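Long-range contact in Alp7A (Bacillus subtilis, PDB 5EC0), which binds ADP as an actin-like protein of the bacterial cytoskeleton and probably polymerises into filaments that segregate plasmids: residues Leu129-Ser141 with Pro230-Pro242. Sequence-based numbering, arbitrary orientation.
Sequences LPIWLLKKLDKFS and PKSRDSFVSNTAP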
ATOM      1  N   LEU A 129       7.540   4.192   5.849  1.00 26.31           N
ATOM      2  CA  LEU A 129       6.705   5.225   6.476  1.00 26.67           C
ATOM      3  C   LEU A 129       6.260   6.287   5.467  1.00 28.13           C
ATOM      4  O   LEU A 129       7.028   6.664   4.583  1.00 37.97           O
ATOM      5  CB  LEU A 129       7.451   5.910   7.620  1.00 24.67           C
ATOM      6  CG  LEU A 129       7.593   5.128   8.924  1.00 29.58           C
ATOM      7  CD1 LEU A 129       8.296   5.998   9.943  1.00 23.94           C
ATOM      8  CD2 LEU A 129       6.221   4.693   9.419  1.00 24.85           C
ATOM      9  N   PRO A 130       5.032   6.789   5.617  1.00 25.44           N
ATOM     10  CA  PRO A 130       4.521   7.860   4.743  1.00 29.89           C
ATOM     11  C   PRO A 130       5.237   9.196   4.971  1.00 27.96           C
ATOM     12  O   PRO A 130       5.654   9.505   6.089  1.00 28.48           O
ATOM     13  CB  PRO A 130       3.034   7.961   5.124  1.00 25.59           C
ATOM     14  CG  PRO A 130       2.959   7.461   6.560  1.00 24.25           C
ATOM     15  CD  PRO A 130       4.071   6.408   6.676  1.00 26.98           C
ATOM     16  N   ILE A 131       5.366   9.981   3.907  1.00 26.44           N
ATOM     17  CA  ILE A 131       6.075  11.249   3.976  1.00 22.60           C
ATOM     18  C   ILE A 131       5.405  12.223   4.938  1.00 26.50           C
ATOM     19  O   ILE A 131       6.087  12.991   5.628  1.00 33.03           O
ATOM     20  CB  ILE A 131       6.227  11.866   2.559  1.00 29.37           C
ATOM     21  CG1 ILE A 131       7.165  10.988   1.732  1.00 20.97           C
ATOM     22  CG2 ILE A 131       6.777  13.304   2.608  1.00 29.37           C
ATOM     23  CD1 ILE A 131       7.204  11.341   0.273  1.00 22.51           C
ATOM     24  N   TRP A 132       4.081  12.179   5.030  1.00 23.85           N
ATOM     25  CA  TRP A 132       3.395  13.136   5.885  1.00 27.81           C
ATOM     26  C   TRP A 132       3.782  12.879   7.343  1.00 30.60           C
ATOM     27  O   TRP A 132       3.830  13.800   8.154  1.00 37.64           O
ATOM     28  CB  TRP A 132       1.870  13.070   5.707  1.00 32.38           C
ATOM     29  CG  TRP A 132       1.220  11.789   6.197  1.00 41.09           C
ATOM     30  CD1 TRP A 132       0.811  10.731   5.429  1.00 41.76           C
ATOM     31  CD2 TRP A 132       0.892  11.444   7.558  1.00 37.11           C
ATOM     32  NE1 TRP A 132       0.250   9.761   6.222  1.00 42.24           N
ATOM     33  CE2 TRP A 132       0.293  10.166   7.523  1.00 41.88           C
ATOM     34  CE3 TRP A 132       1.047  12.096   8.788  1.00 42.84           C
ATOM     35  CZ2 TRP A 132      -0.149   9.522   8.686  1.00 44.72           C
ATOM     36  CZ3 TRP A 132       0.615  11.448   9.944  1.00 43.51           C
ATOM     37  CH2 TRP A 132       0.021  10.175   9.881  1.00 45.38           C
ATOM     38  N   LEU A 133       4.054  11.622   7.676  1.00 28.82           N
ATOM     39  CA  LEU A 133       4.511  11.302   9.022  1.00 34.59           C
ATOM     40  C   LEU A 133       5.999  11.660   9.231  1.00 32.40           C
ATOM     41  O   LEU A 133       6.354  12.227  10.246  1.00 29.74           O
ATOM     42  CB  LEU A 133       4.262   9.823   9.320  1.00 32.08           C
ATOM     43  CG  LEU A 133       4.536   9.387  10.754  1.00 34.49           C
ATOM     44  CD1 LEU A 133       3.922  10.376  11.750  1.00 38.35           C
ATOM     45  CD2 LEU A 133       3.969   8.020  10.981  1.00 29.62           C
ATOM     46  N   LEU A 134       6.861  11.335   8.269  1.00 33.73           N
ATOM     47  CA  LEU A 134       8.291  11.646   8.389  1.00 29.98           C
ATOM     48  C   LEU A 134       8.598  13.146   8.477  1.00 33.74           C
ATOM     49  O   LEU A 134       9.471  13.566   9.236  1.00 29.33           O
ATOM     50  CB  LEU A 134       9.060  11.033   7.216  1.00 29.51           C
ATOM     51  CG  LEU A 134       9.100   9.498   7.276  1.00 33.88           C
ATOM     52  CD1 LEU A 134       9.469   8.869   5.941  1.00 21.55           C
ATOM     53  CD2 LEU A 134      10.051   8.999   8.372  1.00 28.95           C
ATOM     54  N   LYS A 135       7.879  13.954   7.708  1.00 40.20           N
ATOM     55  CA  LYS A 135       8.143  15.393   7.637  1.00 33.99           C
ATOM     56  C   LYS A 135       7.872  16.137   8.940  1.00 33.39           C
ATOM     57  O   LYS A 135       8.309  17.259   9.112  1.00 37.08           O
ATOM     58  CB  LYS A 135       7.312  16.028   6.522  1.00 28.54           C
ATOM     59  CG  LYS A 135       7.783  15.681   5.140  1.00 26.45           C
ATOM     60  CD  LYS A 135       8.928  16.560   4.697  1.00 37.12           C
ATOM     61  CE  LYS A 135       8.429  17.891   4.172  1.00 44.71           C
ATOM     62  NZ  LYS A 135       9.516  18.595   3.427  1.00 45.77           N
ATOM     63  N   LYS A 136       7.145  15.512   9.857  1.00 39.21           N
ATOM     64  CA  LYS A 136       6.886  16.121  11.152  1.00 40.20           C
ATOM     65  C   LYS A 136       8.139  16.171  12.027  1.00 38.15           C
ATOM     66  O   LYS A 136       8.189  16.926  12.983  1.00 38.59           O
ATOM     67  CB  LYS A 136       5.772  15.367  11.871  1.00 47.57           C
ATOM     68  CG  LYS A 136       4.408  15.600  11.253  1.00 52.00           C
ATOM     69  CD  LYS A 136       3.375  14.658  11.830  1.00 56.59           C
ATOM     70  CE  LYS A 136       2.057  15.387  12.035  1.00 62.12           C
ATOM     71  NZ  LYS A 136       1.737  16.269  10.877  1.00 55.73           N
ATOM     72  N   LEU A 137       9.150  15.375  11.683  1.00 41.66           N
ATOM     73  CA  LEU A 137      10.363  15.288  12.485  1.00 36.91           C
ATOM     74  C   LEU A 137      11.539  15.903  11.734  1.00 35.84           C
ATOM     75  O   LEU A 137      11.542  15.897  10.515  1.00 30.70           O
ATOM     76  CB  LEU A 137      10.648  13.827  12.844  1.00 37.86           C
ATOM     77  CG  LEU A 137      11.470  13.548  14.107  1.00 51.27           C
ATOM     78  CD1 LEU A 137      10.715  13.999  15.348  1.00 51.28           C
ATOM     79  CD2 LEU A 137      11.859  12.067  14.220  1.00 53.93           C
ATOM     80  N   ASP A 138      12.535  16.427  12.450  1.00 31.99           N
ATOM     81  CA  ASP A 138      13.738  16.978  11.805  1.00 34.66           C
ATOM     82  C   ASP A 138      14.637  15.901  11.157  1.00 37.62           C
ATOM     83  O   ASP A 138      15.395  16.215  10.237  1.00 40.91           O
ATOM     84  CB  ASP A 138      14.568  17.801  12.809  1.00 34.47           C
ATOM     85  CG  ASP A 138      15.136  16.953  13.934  1.00 38.05           C
ATOM     86  OD1 ASP A 138      14.629  15.827  14.158  1.00 33.31           O
ATOM     87  OD2 ASP A 138      16.083  17.406  14.597  1.00 36.16           O
ATOM     88  N   LYS A 139      14.551  14.652  11.628  1.00 32.20           N
ATOM     89  CA  LYS A 139      15.358  13.548  11.073  1.00 35.59           C
ATOM     90  C   LYS A 139      14.512  12.329  10.663  1.00 31.52           C
ATOM     91  O   LYS A 139      13.910  11.690  11.515  1.00 34.92           O
ATOM     92  CB  LYS A 139      16.414  13.083  12.091  1.00 29.32           C
ATOM     93  CG  LYS A 139      17.337  14.171  12.585  1.00 41.51           C
ATOM     94  CD  LYS A 139      18.266  13.684  13.687  1.00 48.75           C
ATOM     95  CE  LYS A 139      19.215  14.826  14.111  1.00 52.98           C
ATOM     96  NZ  LYS A 139      20.224  14.444  15.158  1.00 47.70           N
ATOM     97  N   PHE A 140      14.512  11.972   9.382  1.00 29.07           N
ATOM     98  CA  PHE A 140      13.734  10.817   8.934  1.00 26.67           C
ATOM     99  C   PHE A 140      14.246   9.516   9.535  1.00 31.14           C
ATOM    100  O   PHE A 140      13.468   8.653   9.923  1.00 31.59           O
ATOM    101  CB  PHE A 140      13.752  10.692   7.406  1.00 24.92           C
ATOM    102  CG  PHE A 140      12.943  11.742   6.688  1.00 31.63           C
ATOM    103  CD1 PHE A 140      12.480  12.870   7.354  1.00 35.46           C
ATOM    104  CD2 PHE A 140      12.637  11.592   5.344  1.00 30.62           C
ATOM    105  CE1 PHE A 140      11.744  13.826   6.692  1.00 38.21           C
ATOM    106  CE2 PHE A 140      11.898  12.543   4.676  1.00 33.34           C
ATOM    107  CZ  PHE A 140      11.450  13.662   5.345  1.00 34.10           C
ATOM    108  N   SER A 141      15.567   9.395   9.607  1.00 34.66           N
ATOM    109  CA  SER A 141      16.226   8.127   9.888  1.00 26.23           C
ATOM    110  C   SER A 141      15.831   7.563  11.243  1.00 28.47           C
ATOM    111  O   SER A 141      15.675   6.350  11.401  1.00 33.42           O
ATOM    112  CB  SER A 141      17.745   8.298   9.816  1.00 24.75           C
ATOM    113  OG  SER A 141      18.187   9.242  10.783  1.00 36.47           O
ATOM    114  N   PRO A 230      16.699  11.702  -3.589  1.00 35.38           N
ATOM    115  CA  PRO A 230      16.342  13.112  -3.392  1.00 34.48           C
ATOM    116  C   PRO A 230      17.510  13.867  -2.784  1.00 37.04           C
ATOM    117  O   PRO A 230      18.248  13.279  -1.999  1.00 40.54           O
ATOM    118  CB  PRO A 230      15.157  13.049  -2.422  1.00 31.58           C
ATOM    119  CG  PRO A 230      14.594  11.665  -2.611  1.00 29.95           C
ATOM    120  CD  PRO A 230      15.759  10.786  -2.918  1.00 32.43           C
ATOM    121  N   LYS A 231      17.681  15.136  -3.143  1.00 42.04           N
ATOM    122  CA  LYS A 231      18.829  15.916  -2.668  1.00 45.99           C
ATOM    123  C   LYS A 231      18.677  16.338  -1.209  1.00 49.72           C
ATOM    124  O   LYS A 231      19.644  16.317  -0.446  1.00 54.35           O
ATOM    125  CB  LYS A 231      19.038  17.153  -3.546  1.00 44.04           C
ATOM    126  CG  LYS A 231      19.453  16.855  -4.984  1.00 47.15           C
ATOM    127  CD  LYS A 231      20.957  16.615  -5.096  1.00 50.85           C
ATOM    128  CE  LYS A 231      21.407  16.366  -6.548  1.00 46.82           C
ATOM    129  NZ  LYS A 231      21.489  17.603  -7.401  1.00 43.14           N
ATOM    130  N   SER A 232      17.469  16.736  -0.826  1.00 48.32           N
ATOM    131  CA  SER A 232      17.210  17.149   0.551  1.00 39.72           C
ATOM    132  C   SER A 232      15.758  16.930   0.978  1.00 45.35           C
ATOM    133  O   SER A 232      14.917  16.450   0.217  1.00 46.00           O
ATOM    134  CB  SER A 232      17.555  18.620   0.744  1.00 42.40           C
ATOM    135  OG  SER A 232      16.590  19.445   0.112  1.00 44.36           O
ATOM    136  N   ARG A 233      15.480  17.328   2.206  1.00 44.26           N
ATOM    137  CA  ARG A 233      14.161  17.235   2.799  1.00 45.33           C
ATOM    138  C   ARG A 233      13.081  17.977   2.004  1.00 48.18           C
ATOM    139  O   ARG A 233      11.904  17.594   2.020  1.00 37.93           O
ATOM    140  CB  ARG A 233      14.233  17.770   4.224  1.00 41.77           C
ATOM    141  CG  ARG A 233      12.911  18.061   4.832  1.00 47.00           C
ATOM    142  CD  ARG A 233      13.091  18.790   6.125  1.00 54.13           C
ATOM    143  NE  ARG A 233      12.014  18.477   7.050  1.00 52.42           N
ATOM    144  CZ  ARG A 233      12.056  17.471   7.910  1.00 50.69           C
ATOM    145  NH1 ARG A 233      13.127  16.685   7.963  1.00 48.44           N
ATOM    146  NH2 ARG A 233      11.030  17.263   8.717  1.00 56.85           N
ATOM    147  N   ASP A 234      13.488  19.024   1.293  1.00 48.60           N
ATOM    148  CA  ASP A 234      12.552  19.815   0.494  1.00 47.71           C
ATOM    149  C   ASP A 234      12.039  19.055  -0.724  1.00 45.68           C
ATOM    150  O   ASP A 234      11.068  19.480  -1.360  1.00 41.31           O
ATOM    151  CB  ASP A 234      13.207  21.120   0.037  1.00 56.48           C
ATOM    152  CG  ASP A 234      13.387  22.107   1.168  1.00 64.17           C
ATOM    153  OD1 ASP A 234      12.400  22.355   1.901  1.00 64.09           O
ATOM    154  OD2 ASP A 234      14.513  22.635   1.315  1.00 65.93           O
ATOM    155  N   SER A 235      12.688  17.936  -1.044  1.00 36.55           N
ATOM    156  CA  SER A 235      12.315  17.140  -2.211  1.00 42.57           C
ATOM    157  C   SER A 235      11.192  16.152  -1.905  1.00 41.47           C
ATOM    158  O   SER A 235      10.780  15.387  -2.780  1.00 31.28           O
ATOM    159  CB  SER A 235      13.528  16.380  -2.751  1.00 42.20           C
ATOM    160  OG  SER A 235      14.603  17.264  -3.027  1.00 37.99           O
ATOM    161  N   PHE A 236      10.715  16.179  -0.660  1.00 33.36           N
ATOM    162  CA  PHE A 236       9.652  15.292  -0.187  1.00 33.89           C
ATOM    163  C   PHE A 236       8.452  16.120   0.227  1.00 35.40           C
ATOM    164  O   PHE A 236       8.558  16.911   1.165  1.00 43.29           O
ATOM    165  CB  PHE A 236      10.086  14.464   1.037  1.00 32.40           C
ATOM    166  CG  PHE A 236      11.246  13.534   0.812  1.00 31.76           C
ATOM    167  CD1 PHE A 236      12.557  13.988   0.940  1.00 36.30           C
ATOM    168  CD2 PHE A 236      11.029  12.184   0.574  1.00 30.32           C
ATOM    169  CE1 PHE A 236      13.627  13.124   0.779  1.00 32.57           C
ATOM    170  CE2 PHE A 236      12.089  11.304   0.405  1.00 30.02           C
ATOM    171  CZ  PHE A 236      13.396  11.775   0.510  1.00 31.12           C
ATOM    172  N   VAL A 237       7.301  15.935  -0.416  1.00 35.55           N
ATOM    173  CA  VAL A 237       6.129  16.718  -0.032  1.00 33.15           C
ATOM    174  C   VAL A 237       4.868  15.857   0.038  1.00 40.73           C
ATOM    175  O   VAL A 237       4.648  15.002  -0.813  1.00 36.91           O
ATOM    176  CB  VAL A 237       5.909  17.899  -1.004  1.00 36.36           C
ATOM    177  CG1 VAL A 237       4.572  18.578  -0.742  1.00 35.03           C
ATOM    178  CG2 VAL A 237       7.058  18.918  -0.896  1.00 35.82           C
ATOM    179  N   SER A 238       4.059  16.076   1.077  1.00 39.78           N
ATOM    180  CA  SER A 238       2.771  15.407   1.216  1.00 32.57           C
ATOM    181  C   SER A 238       1.599  16.400   1.199  1.00 33.84           C
ATOM    182  O   SER A 238       1.673  17.453   1.829  1.00 41.98           O
ATOM    183  CB  SER A 238       2.747  14.588   2.504  1.00 45.56           C
ATOM    184  OG  SER A 238       1.646  13.698   2.513  1.00 45.04           O
ATOM    185  N   ASN A 239       0.523  16.064   0.480  1.00 33.65           N
ATOM    186  CA  ASN A 239      -0.698  16.897   0.448  1.00 44.69           C
ATOM    187  C   ASN A 239      -1.919  16.223   1.059  1.00 54.65           C
ATOM    188  O   ASN A 239      -2.041  15.002   0.975  1.00 56.47           O
ATOM    189  CB  ASN A 239      -1.044  17.267  -0.987  1.00 57.43           C
ATOM    190  CG  ASN A 239      -0.081  18.249  -1.584  1.00 63.88           C
ATOM    191  OD1 ASN A 239      -0.122  19.439  -1.282  1.00 68.76           O
ATOM    192  ND2 ASN A 239       0.795  17.760  -2.451  1.00 69.19           N
ATOM    193  N   THR A 240      -2.837  17.007   1.633  1.00 64.31           N
ATOM    194  CA  THR A 240      -4.093  16.451   2.140  1.00 69.33           C
ATOM    195  C   THR A 240      -5.359  17.283   1.821  1.00 79.84           C
ATOM    196  O   THR A 240      -5.808  18.118   2.617  1.00 78.55           O
ATOM    197  CB  THR A 240      -4.013  16.224   3.658  1.00 65.15           C
ATOM    198  OG1 THR A 240      -2.809  15.506   3.963  1.00 64.37           O
ATOM    199  CG2 THR A 240      -5.208  15.411   4.133  1.00 57.41           C
ATOM    200  N   ALA A 241      -5.905  17.035   0.627  1.00 84.69           N
ATOM    201  CA  ALA A 241      -7.299  17.342   0.253  1.00 75.86           C
ATOM    202  C   ALA A 241      -7.815  16.123  -0.524  1.00 65.26           C
ATOM    203  O   ALA A 241      -7.903  16.147  -1.753  1.00 63.32           O
ATOM    204  CB  ALA A 241      -7.390  18.611  -0.588  1.00 72.76           C
ATOM    205  N   PRO A 242      -8.155  15.050   0.207  1.00 56.01           N
ATOM    206  CA  PRO A 242      -8.086  13.676  -0.307  1.00 48.52           C
ATOM    207  C   PRO A 242      -9.100  13.275  -1.370  1.00 46.76           C
ATOM    208  O   PRO A 242     -10.169  13.874  -1.522  1.00 51.70           O
ATOM    209  CB  PRO A 242      -8.312  12.835   0.950  1.00 47.33           C
ATOM    210  CG  PRO A 242      -9.213  13.674   1.787  1.00 46.64           C
ATOM    211  CD  PRO A 242      -8.760  15.099   1.551  1.00 51.34           C
TER
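Phe-140 and Arg-233 illustrate how an actin-like two-domain fold can be joined near its ADP site, here between a helix and turn on one side and, on the other, the 3-10 turn 233-235 and the edge strand 236-239 that follows it. The Phe-140 edge points into the face of Phe-236 in a T-shaped stack, centroids 5.3 Å apart and planes at 70°, with CE2 over the ring centre. Ile-131 meets the same residue differently, setting CD1 at the ring edge and CG2 against CB. Arg-233, extended from CG to NE, lays one guanidinium face toward Phe-140 CE1; its NH2 bonds Lys-135 O weakly and is modelled doubtfully close to Leu-137 O (2.3 Å). Lys-135, bent at chi2 and chi3 (-83° and -82°), curls NZ back to Phe-236 O (3.0 Å), nearly end-on to the carbonyl, and to Arg-233 O (2.9 Å), from above its plane and opposite Phe-236 N. A methionine here, lacking NZ, would probably leave Phe-236 O short of a partner and Arg-233 O with Phe-236 N alone of these two donors. Farther along, Trp-132 CB abuts Ser-238 OG, which hydrogen-bonds Asp-219. Carbonyl oxygens, firmly for Lys-135 and less surely for Arg-233, thus probably help offset two neighbouring like charges.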